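Local coordinates for probable branched-chain amino acid ABC transporter, amino acid binding protein (PDB 3LKB), which probably binds branched-chain amino acids outside the membrane for uptake by an ABC transporter, and holds a valine in this crystal structure, at residues G14-P19 and C51-D56; A147-P152 and Q178-G183; R266-I271 and N286-M291; L356-A361 and P368-F373. The protein carries 2 engineered substitutions. All blocks are in the same frame, centred on the assembly; numbering follows the deposited sequence.

Contact 1: G14-P19 and C51-D56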
loop_
_atom_site.group_PDB
_atom_site.type_symbol
_atom_site.label_atom_id
_atom_site.label_comp_id
_atom_site.label_asym_id
_atom_site.label_seq_id
_atom_site.Cartn_x
_atom_site.Cartn_y
_atom_site.Cartn_z
ATOM N N GLY A 14 8.770 8.412 -2.033
ATOM C CA GLY A 14 8.435 7.923 -0.697
ATOM C C GLY A 14 7.771 6.564 -0.784
ATOM O O GLY A 14 7.741 5.929 -1.855
ATOM N N ALA A 15 7.304 6.085 0.367
ATOM C CA ALA A 15 6.818 4.738 0.564
ATOM C C ALA A 15 5.304 4.620 0.330
ATOM O O ALA A 15 4.528 4.663 1.310
ATOM C CB ALA A 15 7.137 4.294 1.979
ATOM N N ILE A 16 4.904 4.461 -0.941
ATOM C CA ILE A 16 3.524 4.157 -1.314
ATOM C C ILE A 16 3.250 2.713 -0.841
ATOM O O ILE A 16 2.121 2.369 -0.429
ATOM C CB ILE A 16 3.306 4.341 -2.860
ATOM C CG1 ILE A 16 3.282 5.815 -3.249
ATOM C CG2 ILE A 16 1.950 3.875 -3.285
ATOM C CD1 ILE A 16 3.948 6.079 -4.586
ATOM N N THR A 17 4.303 1.875 -0.852
ATOM C CA THR A 17 4.204 0.546 -0.278
ATOM C C THR A 17 5.417 0.303 0.550
ATOM O O THR A 17 6.287 1.166 0.592
ATOM C CB THR A 17 4.040 -0.543 -1.345
ATOM O OG1 THR A 17 5.254 -0.676 -2.131
ATOM C CG2 THR A 17 2.824 -0.191 -2.235
ATOM N N GLY A 18 5.471 -0.849 1.238
ATOM C CA GLY A 18 6.585 -1.177 2.114
ATOM C C GLY A 18 6.461 -0.502 3.451
ATOM O O GLY A 18 5.401 0.013 3.788
ATOM N N PRO A 19 7.540 -0.508 4.234
ATOM C CA PRO A 19 7.488 -0.021 5.623
ATOM C C PRO A 19 6.986 1.418 5.698
ATOM O O PRO A 19 7.403 2.246 4.872
ATOM C CB PRO A 19 8.970 -0.074 6.082
ATOM C CG PRO A 19 9.652 -1.057 5.144
ATOM C CD PRO A 19 8.891 -0.945 3.830
ATOM N N CYS A 51 3.805 15.633 -12.982
ATOM C CA CYS A 51 3.709 15.071 -11.654
ATOM C C CYS A 51 4.425 13.732 -11.563
ATOM O O CYS A 51 3.984 12.778 -12.147
ATOM C CB CYS A 51 2.267 14.831 -11.302
ATOM S SG CYS A 51 2.232 14.085 -9.642
ATOM N N VAL A 52 5.532 13.672 -10.844
ATOM C CA VAL A 52 6.252 12.448 -10.729
ATOM C C VAL A 52 6.279 11.980 -9.274
ATOM O O VAL A 52 6.884 12.619 -8.403
ATOM C CB VAL A 52 7.630 12.559 -11.332
ATOM C CG1 VAL A 52 8.370 11.263 -11.147
ATOM C CG2 VAL A 52 7.501 12.952 -12.829
ATOM N N VAL A 53 5.582 10.867 -9.038
ATOM C CA VAL A 53 5.393 10.287 -7.722
ATOM C C VAL A 53 5.977 8.887 -7.727
ATOM O O VAL A 53 5.400 7.993 -8.350
ATOM C CB VAL A 53 3.894 10.217 -7.388
ATOM C CG1 VAL A 53 3.649 9.229 -6.273
ATOM C CG2 VAL A 53 3.383 11.613 -7.007
ATOM N N ARG A 54 7.118 8.705 -7.051
ATOM C CA ARG A 54 7.839 7.415 -7.060
ATOM C C ARG A 54 7.697 6.706 -5.717
ATOM O O ARG A 54 7.820 7.316 -4.641
ATOM C CB ARG A 54 9.344 7.618 -7.339
ATOM C CG ARG A 54 9.665 8.508 -8.549
ATOM C CD ARG A 54 10.272 7.732 -9.684
ATOM N NE ARG A 54 9.332 7.468 -10.760
ATOM C CZ ARG A 54 9.551 7.746 -12.052
ATOM N NH1 ARG A 54 10.683 8.322 -12.448
ATOM N NH2 ARG A 54 8.633 7.416 -12.952
ATOM N N ASP A 55 7.422 5.421 -5.783
ATOM C CA ASP A 55 7.429 4.575 -4.655
ATOM C C ASP A 55 8.833 4.023 -4.458
ATOM O O ASP A 55 9.244 3.141 -5.201
ATOM C CB ASP A 55 6.484 3.410 -4.940
ATOM C CG ASP A 55 6.399 2.408 -3.770
ATOM O OD1 ASP A 55 6.747 2.727 -2.603
ATOM O OD2 ASP A 55 5.966 1.276 -4.033
ATOM N N ASP A 56 9.551 4.524 -3.443
ATOM C CA ASP A 56 10.849 3.987 -3.072
ATOM C C ASP A 56 10.789 2.889 -2.029
ATOM O O ASP A 56 11.832 2.373 -1.653
ATOM C CB ASP A 56 11.785 5.091 -2.564
ATOM C CG ASP A 56 11.232 5.840 -1.312
ATOM O OD1 ASP A 56 10.528 5.226 -0.457
ATOM O OD2 ASP A 56 11.527 7.066 -1.200
#
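The carboxylate of D55 grips the backbone and side chain of the loop beyond G14. Its OD1 accepts the T17 N-H at 3.1 Å, a fairly straight bond (165°) arriving from above the carboxylate plane, and a weak bond from I16 N. OD2 turns its syn lone pair to T17 OG1, 2.8 Å away, so threonine answers both carboxylate oxygens. D55 can reach them because CG stands anti to its backbone N (chi1 -180°). Beside this polar clasp, I16 lays CD1 against V53 CG1 at 3.6 Å and against the D55 methylene, a branched apolar chain filling the ground between strand and loop. The backbone join is parallel: G14 N bonds to R54 O (3.0 Å) and D56 N returns to G14 O (2.8 Å). It unites the ends of strands 6-14 and 47-55, a beta-alpha-beta unit whose connection is helix 21-41, in the lobe that begins the chain. The D56 carboxylate lies close over G14, with D56 OD2 3.2 Å from G14 CA. That carboxylate is positioned in turn by T63, S13 and the Y58 N-H, while Q57 supplies its N-H to D55 OD1, an Asx turn, and its amide to T17 OG1. A15 packs on Y82 of the valine pocket, its side chain about 7 Å from the ligand; I16 touches T17 of the second subunit.

Contact 2: A147-P152 and Q178-G183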
loop_
_atom_site.group_PDB
_atom_site.type_symbol
_atom_site.label_atom_id
_atom_site.label_comp_id
_atom_site.label_asym_id
_atom_site.label_seq_id
_atom_site.Cartn_x
_atom_site.Cartn_y
_atom_site.Cartn_z
ATOM N N ALA A 147 7.434 4.910 29.185
ATOM C CA ALA A 147 8.184 4.055 28.306
ATOM C C ALA A 147 8.033 4.631 26.903
ATOM O O ALA A 147 6.980 5.178 26.545
ATOM C CB ALA A 147 7.627 2.683 28.363
ATOM N N LEU A 148 9.082 4.536 26.111
ATOM C CA LEU A 148 9.000 4.933 24.743
ATOM C C LEU A 148 8.967 3.674 23.899
ATOM O O LEU A 148 9.736 2.739 24.147
ATOM C CB LEU A 148 10.195 5.809 24.354
ATOM C CG LEU A 148 10.494 7.100 25.158
ATOM C CD1 LEU A 148 11.651 7.897 24.490
ATOM C CD2 LEU A 148 9.279 8.004 25.371
ATOM N N VAL A 149 8.069 3.656 22.906
ATOM C CA VAL A 149 8.028 2.623 21.876
ATOM C C VAL A 149 8.097 3.245 20.471
ATOM O O VAL A 149 7.276 4.057 20.108
ATOM C CB VAL A 149 6.749 1.730 22.008
ATOM C CG1 VAL A 149 6.571 0.836 20.786
ATOM C CG2 VAL A 149 6.840 0.878 23.228
ATOM N N VAL A 150 8.999 2.743 19.652
ATOM C CA VAL A 150 9.577 3.474 18.578
ATOM C C VAL A 150 9.816 2.556 17.387
ATOM O O VAL A 150 10.118 1.357 17.538
ATOM C CB VAL A 150 10.857 4.040 19.125
ATOM C CG1 VAL A 150 12.064 3.688 18.327
ATOM C CG2 VAL A 150 10.706 5.471 19.435
ATOM N N HIS A 151 9.612 3.101 16.196
ATOM C CA HIS A 151 9.797 2.349 14.986
ATOM C C HIS A 151 11.291 2.060 14.851
ATOM O O HIS A 151 12.147 2.905 15.244
ATOM C CB HIS A 151 9.307 3.204 13.824
ATOM C CG HIS A 151 9.295 2.498 12.511
ATOM N ND1 HIS A 151 10.367 2.533 11.640
ATOM C CD2 HIS A 151 8.351 1.710 11.928
ATOM C CE1 HIS A 151 10.071 1.809 10.571
ATOM N NE2 HIS A 151 8.857 1.303 10.721
ATOM N N PRO A 152 11.631 0.878 14.283
ATOM C CA PRO A 152 13.056 0.498 14.240
ATOM C C PRO A 152 13.716 1.177 13.070
ATOM O O PRO A 152 13.897 0.569 12.051
ATOM C CB PRO A 152 13.016 -1.024 14.014
ATOM C CG PRO A 152 11.484 -1.411 14.116
ATOM C CD PRO A 152 10.800 -0.168 13.654
ATOM N N GLN A 178 11.935 0.658 23.616
ATOM C CA GLN A 178 11.786 -0.492 22.777
ATOM C C GLN A 178 11.467 -0.092 21.340
ATOM O O GLN A 178 10.669 0.806 21.085
ATOM C CB GLN A 178 10.592 -1.314 23.253
ATOM C CG GLN A 178 10.780 -2.123 24.521
ATOM C CD GLN A 178 11.780 -3.235 24.369
ATOM O OE1 GLN A 178 11.717 -4.020 23.427
ATOM N NE2 GLN A 178 12.723 -3.303 25.303
ATOM N N GLU A 179 12.002 -0.826 20.412
ATOM C CA GLU A 179 11.769 -0.692 19.027
ATOM C C GLU A 179 10.759 -1.738 18.590
ATOM O O GLU A 179 10.976 -2.864 18.795
ATOM C CB GLU A 179 13.111 -0.777 18.292
ATOM C CG GLU A 179 13.780 0.576 18.149
ATOM C CD GLU A 179 15.256 0.606 17.730
ATOM O OE1 GLU A 179 15.679 -0.093 16.827
ATOM O OE2 GLU A 179 16.013 1.390 18.282
ATOM N N VAL A 180 9.631 -1.316 18.046
ATOM C CA VAL A 180 8.606 -2.195 17.505
ATOM C C VAL A 180 8.170 -1.780 16.100
ATOM O O VAL A 180 7.717 -0.702 15.885
ATOM C CB VAL A 180 7.355 -2.307 18.435
ATOM C CG1 VAL A 180 6.353 -3.235 17.935
ATOM C CG2 VAL A 180 7.712 -2.597 19.813
ATOM N N GLY A 181 8.314 -2.689 15.152
ATOM C CA GLY A 181 7.915 -2.482 13.778
ATOM C C GLY A 181 6.627 -3.107 13.333
ATOM O O GLY A 181 5.882 -3.570 14.120
ATOM N N SER A 182 6.366 -3.115 12.049
ATOM C CA SER A 182 5.112 -3.667 11.586
ATOM C C SER A 182 5.193 -5.198 11.671
ATOM O O SER A 182 6.288 -5.754 11.697
ATOM C CB SER A 182 4.831 -3.182 10.161
ATOM O OG SER A 182 5.929 -3.589 9.330
ATOM N N GLY A 183 4.056 -5.867 11.764
ATOM C CA GLY A 183 4.081 -7.299 11.967
ATOM C C GLY A 183 4.149 -7.677 13.433
ATOM O O GLY A 183 4.386 -8.840 13.749
#
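V149 holds CG1 anti to its backbone N (chi1 169°), and V180 sets CG2 opposite its own carbonyl carbon; these rotations bring the two methyls together at 3.7 Å, crossing obliquely. V150, next along the strand, points to the other face, where its CG1 lies alongside E179 CG at 3.6 Å. The two strands, 145-150 and 173-179, are parallel neighbours of a beta-alpha-beta unit joined through helices 154-157 and 160-170, with 173-179 at the margin of the seven-stranded sheet in this chain. Three backbone bonds stitch them: Q178 N to L148 O (3.1 Å), V150 N to Q178 O (2.9 Å) and V180 N to V150 O (2.8 Å). Beta-branched valines suit the extended backbone and the apolar cover of F194 and L190 over the V149 side; on the opposite side E179, more exposed, runs out extended beyond CG to a salt bridge with R157. Past the strand ends the chains become loops. H151 packs its ring on F155 of the valine pocket and bonds ND1 to S153, its side chain about 7 Å from the ligand, while P152 CD covers one face of the imidazole. G181, having no side chain, lets the proline ring come in against its backbone: P152 CG sits 3.6 Å from G181 N and 3.7 Å from G181 CA.

Contact 3: R266-I271 and N286-M291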
loop_
_atom_site.group_PDB
_atom_site.type_symbol
_atom_site.label_atom_id
_atom_site.label_comp_id
_atom_site.label_asym_id
_atom_site.label_seq_id
_atom_site.Cartn_x
_atom_site.Cartn_y
_atom_site.Cartn_z
ATOM N N ARG A 266 -11.647 21.719 3.569
ATOM C CA ARG A 266 -12.702 21.703 2.564
ATOM C C ARG A 266 -12.134 21.302 1.192
ATOM O O ARG A 266 -12.663 20.418 0.523
ATOM C CB ARG A 266 -13.354 23.100 2.522
ATOM C CG ARG A 266 -14.886 23.134 2.591
ATOM C CD ARG A 266 -15.436 24.131 3.592
ATOM N NE ARG A 266 -15.016 25.531 3.388
ATOM C CZ ARG A 266 -14.759 26.354 4.410
ATOM N NH1 ARG A 266 -14.872 25.899 5.650
ATOM N NH2 ARG A 266 -14.374 27.606 4.223
ATOM N N LEU A 267 -11.024 21.926 0.813
ATOM C CA LEU A 267 -10.351 21.641 -0.452
ATOM C C LEU A 267 -9.837 20.203 -0.546
ATOM O O LEU A 267 -9.977 19.548 -1.584
ATOM C CB LEU A 267 -9.207 22.647 -0.679
ATOM C CG LEU A 267 -8.466 22.532 -2.008
ATOM C CD1 LEU A 267 -9.466 22.964 -3.076
ATOM C CD2 LEU A 267 -7.150 23.385 -2.055
ATOM N N GLN A 268 -9.234 19.702 0.531
ATOM C CA GLN A 268 -8.784 18.311 0.536
ATOM C C GLN A 268 -9.943 17.373 0.151
ATOM O O GLN A 268 -9.754 16.487 -0.688
ATOM C CB GLN A 268 -8.110 17.978 1.894
ATOM C CG GLN A 268 -8.535 16.699 2.624
ATOM C CD GLN A 268 -7.664 16.383 3.839
ATOM O OE1 GLN A 268 -7.721 15.278 4.384
ATOM N NE2 GLN A 268 -6.870 17.345 4.275
ATOM N N LYS A 269 -11.126 17.623 0.730
ATOM C CA LYS A 269 -12.354 16.856 0.508
ATOM C C LYS A 269 -12.817 16.939 -0.946
ATOM O O LYS A 269 -13.022 15.913 -1.627
ATOM C CB LYS A 269 -13.469 17.380 1.435
ATOM C CG LYS A 269 -13.716 16.648 2.776
ATOM C CD LYS A 269 -12.454 16.122 3.409
ATOM C CE LYS A 269 -12.376 16.393 4.944
ATOM N NZ LYS A 269 -13.683 16.641 5.710
ATOM N N GLU A 270 -12.898 18.169 -1.438
ATOM C CA GLU A 270 -13.254 18.459 -2.806
ATOM C C GLU A 270 -12.305 17.768 -3.786
ATOM O O GLU A 270 -12.757 17.088 -4.714
ATOM C CB GLU A 270 -13.266 19.981 -3.043
ATOM C CG GLU A 270 -13.449 20.377 -4.524
ATOM C CD GLU A 270 -13.538 21.912 -4.819
ATOM O OE1 GLU A 270 -13.390 22.786 -3.922
ATOM O OE2 GLU A 270 -13.745 22.238 -6.016
ATOM N N ILE A 271 -11.003 17.925 -3.569
ATOM C CA ILE A 271 -10.018 17.308 -4.455
ATOM C C ILE A 271 -10.095 15.781 -4.351
ATOM O O ILE A 271 -10.104 15.040 -5.348
ATOM C CB ILE A 271 -8.604 17.860 -4.160
ATOM C CG1 ILE A 271 -8.494 19.325 -4.651
ATOM C CG2 ILE A 271 -7.538 16.975 -4.762
ATOM C CD1 ILE A 271 -7.146 20.000 -4.306
ATOM N N ASN A 286 -2.696 12.186 6.875
ATOM C CA ASN A 286 -1.540 12.167 5.947
ATOM C C ASN A 286 -1.801 12.616 4.499
ATOM O O ASN A 286 -0.926 13.149 3.808
ATOM C CB ASN A 286 -0.767 10.872 6.125
ATOM C CG ASN A 286 -0.181 10.801 7.529
ATOM O OD1 ASN A 286 0.470 11.757 7.973
ATOM N ND2 ASN A 286 -0.484 9.759 8.264
ATOM N N TYR A 287 -3.039 12.462 4.073
ATOM C CA TYR A 287 -3.518 13.115 2.873
ATOM C C TYR A 287 -3.486 14.623 3.099
ATOM O O TYR A 287 -2.999 15.358 2.277
ATOM C CB TYR A 287 -4.921 12.581 2.569
ATOM C CG TYR A 287 -5.444 12.900 1.206
ATOM C CD1 TYR A 287 -4.896 12.297 0.095
ATOM C CD2 TYR A 287 -6.468 13.841 1.029
ATOM C CE1 TYR A 287 -5.346 12.575 -1.161
ATOM C CE2 TYR A 287 -6.954 14.150 -0.264
ATOM C CZ TYR A 287 -6.363 13.505 -1.354
ATOM O OH TYR A 287 -6.767 13.738 -2.638
ATOM N N THR A 288 -3.895 15.097 4.263
ATOM C CA THR A 288 -3.713 16.520 4.601
ATOM C C THR A 288 -2.226 16.925 4.569
ATOM O O THR A 288 -1.870 17.977 4.047
ATOM C CB THR A 288 -4.273 16.848 6.015
ATOM O OG1 THR A 288 -5.511 16.171 6.210
ATOM C CG2 THR A 288 -4.490 18.357 6.208
ATOM N N ASN A 289 -1.372 16.072 5.138
ATOM C CA ASN A 289 0.075 16.280 5.250
ATOM C C ASN A 289 0.758 16.409 3.884
ATOM O O ASN A 289 1.472 17.373 3.628
ATOM C CB ASN A 289 0.625 15.100 6.052
ATOM C CG ASN A 289 2.057 15.281 6.502
ATOM O OD1 ASN A 289 2.701 16.316 6.249
ATOM N ND2 ASN A 289 2.589 14.242 7.176
ATOM N N GLY A 290 0.508 15.460 2.991
ATOM C CA GLY A 290 0.972 15.574 1.593
ATOM C C GLY A 290 0.446 16.786 0.840
ATOM O O GLY A 290 1.149 17.389 0.026
ATOM N N MET A 291 -0.792 17.150 1.113
ATOM C CA MET A 291 -1.396 18.262 0.396
ATOM C C MET A 291 -0.705 19.559 0.853
ATOM O O MET A 291 -0.441 20.469 0.049
ATOM C CB MET A 291 -2.923 18.303 0.608
ATOM C CG MET A 291 -3.613 19.248 -0.354
ATOM S SD MET A 291 -5.408 19.021 -0.501
ATOM C CE MET A 291 -5.239 17.437 -1.315
#
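Q268 of helix 263-274 meets Y287, T288 and M291 of the segment 286-291, part of helix 285-308, in one sweep. The axes of the segments 266-271 and 286-291 cross nearly at right angles (100°) and approach to 10.6 Å, a spacing wide enough for side chains to lie between the backbones. Such a crossing confines contact to a small patch, and here every touching residue is buried. Q268 is extended beyond CG and runs antiparallel alongside the Y287 side chain, with CG 3.9 Å from Y287 CD2. Its amide end comes up to T288, Q268 CD being 3.2 Å from T288 OG1, two polar side chains meeting in a buried patch. T288 OG1 has a weak bond to S284 O, one turn back in its own chain. The backbone of Q268 takes part as well: its carbonyl O lies at the edge of the Y287 ring, in the ring plane, 3.7 Å from CE2. One helical turn later comes I271, pointing toward the partner helix, where CG2 meets Y287 OH at 3.9 Å. That hydroxyl is tied to D33 of helix 21-41, whose W37 packs on I271 too; tyrosine thus turns a ring edge to Q268 while its hydroxyl reaches past I271 to D33. M291 completes the patch with an unbranched chain bent at chi3 (-69°), a flexible filler that folds its end over the Q268 backbone. Its CE comes to 4.2 Å from I271 CG2, and its SD rests 3.6 Å from Q268 CA.

Contact 4: L356-A361 and P368-F373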
loop_
_atom_site.group_PDB
_atom_site.type_symbol
_atom_site.label_atom_id
_atom_site.label_comp_id
_atom_site.label_asym_id
_atom_site.label_seq_id
_atom_site.Cartn_x
_atom_site.Cartn_y
_atom_site.Cartn_z
ATOM N N LEU A 356 1.472 23.300 17.471
ATOM C CA LEU A 356 0.893 21.968 17.475
ATOM C C LEU A 356 -0.153 21.968 18.577
ATOM O O LEU A 356 -0.224 22.937 19.350
ATOM C CB LEU A 356 1.961 20.869 17.676
ATOM C CG LEU A 356 2.949 20.997 18.843
ATOM C CD1 LEU A 356 2.264 20.902 20.149
ATOM C CD2 LEU A 356 3.982 19.913 18.757
ATOM N N ARG A 357 -0.982 20.929 18.612
ATOM C CA ARG A 357 -1.882 20.712 19.729
ATOM C C ARG A 357 -1.783 19.254 20.160
ATOM O O ARG A 357 -1.206 18.415 19.451
ATOM C CB ARG A 357 -3.358 20.987 19.322
ATOM C CG ARG A 357 -3.664 22.314 18.616
ATOM C CD ARG A 357 -5.110 22.363 18.214
ATOM N NE ARG A 357 -5.374 21.611 16.988
ATOM C CZ ARG A 357 -6.566 21.518 16.389
ATOM N NH1 ARG A 357 -7.623 22.147 16.923
ATOM N NH2 ARG A 357 -6.703 20.786 15.268
ATOM N N ILE A 358 -2.305 18.967 21.347
ATOM C CA ILE A 358 -2.568 17.607 21.744
ATOM C C ILE A 358 -4.063 17.340 21.543
ATOM O O ILE A 358 -4.926 18.138 21.949
ATOM C CB ILE A 358 -2.182 17.370 23.225
ATOM C CG1 ILE A 358 -0.755 17.875 23.546
ATOM C CG2 ILE A 358 -2.450 15.939 23.709
ATOM C CD1 ILE A 358 0.279 17.326 22.752
ATOM N N LEU A 359 -4.375 16.225 20.888
ATOM C CA LEU A 359 -5.771 15.824 20.705
ATOM C C LEU A 359 -5.992 14.494 21.425
ATOM O O LEU A 359 -5.043 13.720 21.589
ATOM C CB LEU A 359 -6.149 15.731 19.220
ATOM C CG LEU A 359 -5.796 17.029 18.435
ATOM C CD1 LEU A 359 -4.438 17.074 17.774
ATOM C CD2 LEU A 359 -6.816 17.426 17.417
ATOM N N GLU A 360 -7.225 14.249 21.880
ATOM C CA GLU A 360 -7.568 13.026 22.549
ATOM C C GLU A 360 -8.617 12.305 21.730
ATOM O O GLU A 360 -9.592 12.934 21.284
ATOM C CB GLU A 360 -8.131 13.315 23.943
ATOM C CG GLU A 360 -8.541 12.001 24.661
ATOM C CD GLU A 360 -9.056 12.162 26.079
ATOM O OE1 GLU A 360 -9.215 13.291 26.598
ATOM O OE2 GLU A 360 -9.332 11.126 26.695
ATOM N N ALA A 361 -8.441 11.003 21.538
ATOM C CA ALA A 361 -9.435 10.174 20.823
ATOM C C ALA A 361 -10.674 9.963 21.718
ATOM O O ALA A 361 -10.554 9.393 22.835
ATOM C CB ALA A 361 -8.823 8.811 20.467
ATOM N N PRO A 368 -9.544 18.118 19.986
ATOM C CA PRO A 368 -8.472 18.932 20.602
ATOM C C PRO A 368 -8.706 19.176 22.079
ATOM O O PRO A 368 -9.772 19.654 22.469
ATOM C CB PRO A 368 -8.541 20.276 19.850
ATOM C CG PRO A 368 -9.876 20.263 19.129
ATOM C CD PRO A 368 -10.169 18.794 18.829
ATOM N N VAL A 369 -7.724 18.832 22.894
ATOM C CA VAL A 369 -7.765 19.177 24.295
ATOM C C VAL A 369 -6.735 20.285 24.613
ATOM O O VAL A 369 -6.417 20.498 25.777
ATOM C CB VAL A 369 -7.540 17.941 25.200
ATOM C CG1 VAL A 369 -8.680 16.967 25.074
ATOM C CG2 VAL A 369 -6.203 17.250 24.894
ATOM N N THR A 370 -6.187 20.949 23.584
ATOM C CA THR A 370 -5.401 22.190 23.798
ATOM C C THR A 370 -5.653 23.242 22.690
ATOM O O THR A 370 -6.302 22.968 21.667
ATOM C CB THR A 370 -3.832 21.976 23.977
ATOM O OG1 THR A 370 -3.261 21.447 22.786
ATOM C CG2 THR A 370 -3.474 21.084 25.114
ATOM N N GLU A 371 -5.187 24.456 22.950
ATOM C CA GLU A 371 -4.998 25.486 21.948
ATOM C C GLU A 371 -3.632 25.265 21.260
ATOM O O GLU A 371 -2.780 24.546 21.796
ATOM C CB GLU A 371 -5.024 26.818 22.674
ATOM C CG GLU A 371 -6.304 27.605 22.499
ATOM C CD GLU A 371 -6.150 28.639 21.350
ATOM O OE1 GLU A 371 -4.973 28.936 20.936
ATOM O OE2 GLU A 371 -7.192 29.148 20.855
ATOM N N PRO A 372 -3.427 25.836 20.042
ATOM C CA PRO A 372 -2.100 25.674 19.425
ATOM C C PRO A 372 -1.033 26.244 20.346
ATOM O O PRO A 372 -1.285 27.295 20.926
ATOM C CB PRO A 372 -2.211 26.512 18.171
ATOM C CG PRO A 372 -3.723 26.402 17.800
ATOM C CD PRO A 372 -4.392 26.470 19.122
ATOM N N PHE A 373 0.104 25.561 20.506
ATOM C CA PHE A 373 1.204 26.053 21.306
ATOM C C PHE A 373 2.583 25.571 20.778
ATOM O O PHE A 373 2.654 24.599 20.019
ATOM C CB PHE A 373 0.988 25.709 22.805
ATOM C CG PHE A 373 1.156 24.222 23.151
ATOM C CD1 PHE A 373 2.340 23.771 23.737
ATOM C CD2 PHE A 373 0.114 23.287 22.914
ATOM C CE1 PHE A 373 2.530 22.402 24.060
ATOM C CE2 PHE A 373 0.274 21.899 23.201
ATOM C CZ PHE A 373 1.497 21.458 23.777
HETATM O O HOH W 1 -8.098 23.870 19.263
#
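The ring of F373 takes L356 CD1 over one face, a CH-pi contact of 4.0 Å from that carbon to the ring centroid, while I358 CG1 approaches at the ring edge near the plane, with E371 O also at the edge, in the ring plane. L356 can do this because CG sits between its backbone N and carbonyl carbon (chi1 51°), a choice that folds the leucine over the phenyl group. The other flat group, the R357 guanidinium, has L359 CD2 on one face and a water at its edge in plane; P368 CB comes obliquely, 3.6 Å from R357 NH1. Strands 357-362 and 365-368 form a beta hairpin at the end of the seven-stranded sheet. L359 and P368 are a non-hydrogen-bonded antiparallel pair, proline fitting since its missing N-H is not needed there. Next to it V369 N bonds to I358 O (3.0 Å). The register then shifts by two before L356 and F373 exchange both backbone bonds, F373 N to L356 O at 2.9 Å. In the interval T370 OG1 receives the I358 N-H at 3.0 Å (163°), and the water accepts from R357 NH1 and donates to T370 O. Side chain and solvent thus bridge the gap between the two backbone pairings, while E260, outside both segments, holds the arginine's other terminal nitrogen, NH2.

In the fold
The four contacts follow one another along the chain, each closing before the next opens. Contacts 2 and 4 reach the same seven-stranded sheet, near its two margins within this chain, with centres 24 Å apart. Contact 1 belongs to the separate pair of strands 6-14 and 47-55, and contact 3 packs against helix 21-41, which links those strands; their centres lie 18 Å apart. This division is consistent with the two lobes of a periplasmic binding protein, closing on valine between them. Contacts 1 and 2 come within about 5 Å at their nearest atoms without touching, and both come near the ligand, whereas contacts 1 and 4, with centres 30 Å apart, lie on opposite sides of the chain's centre.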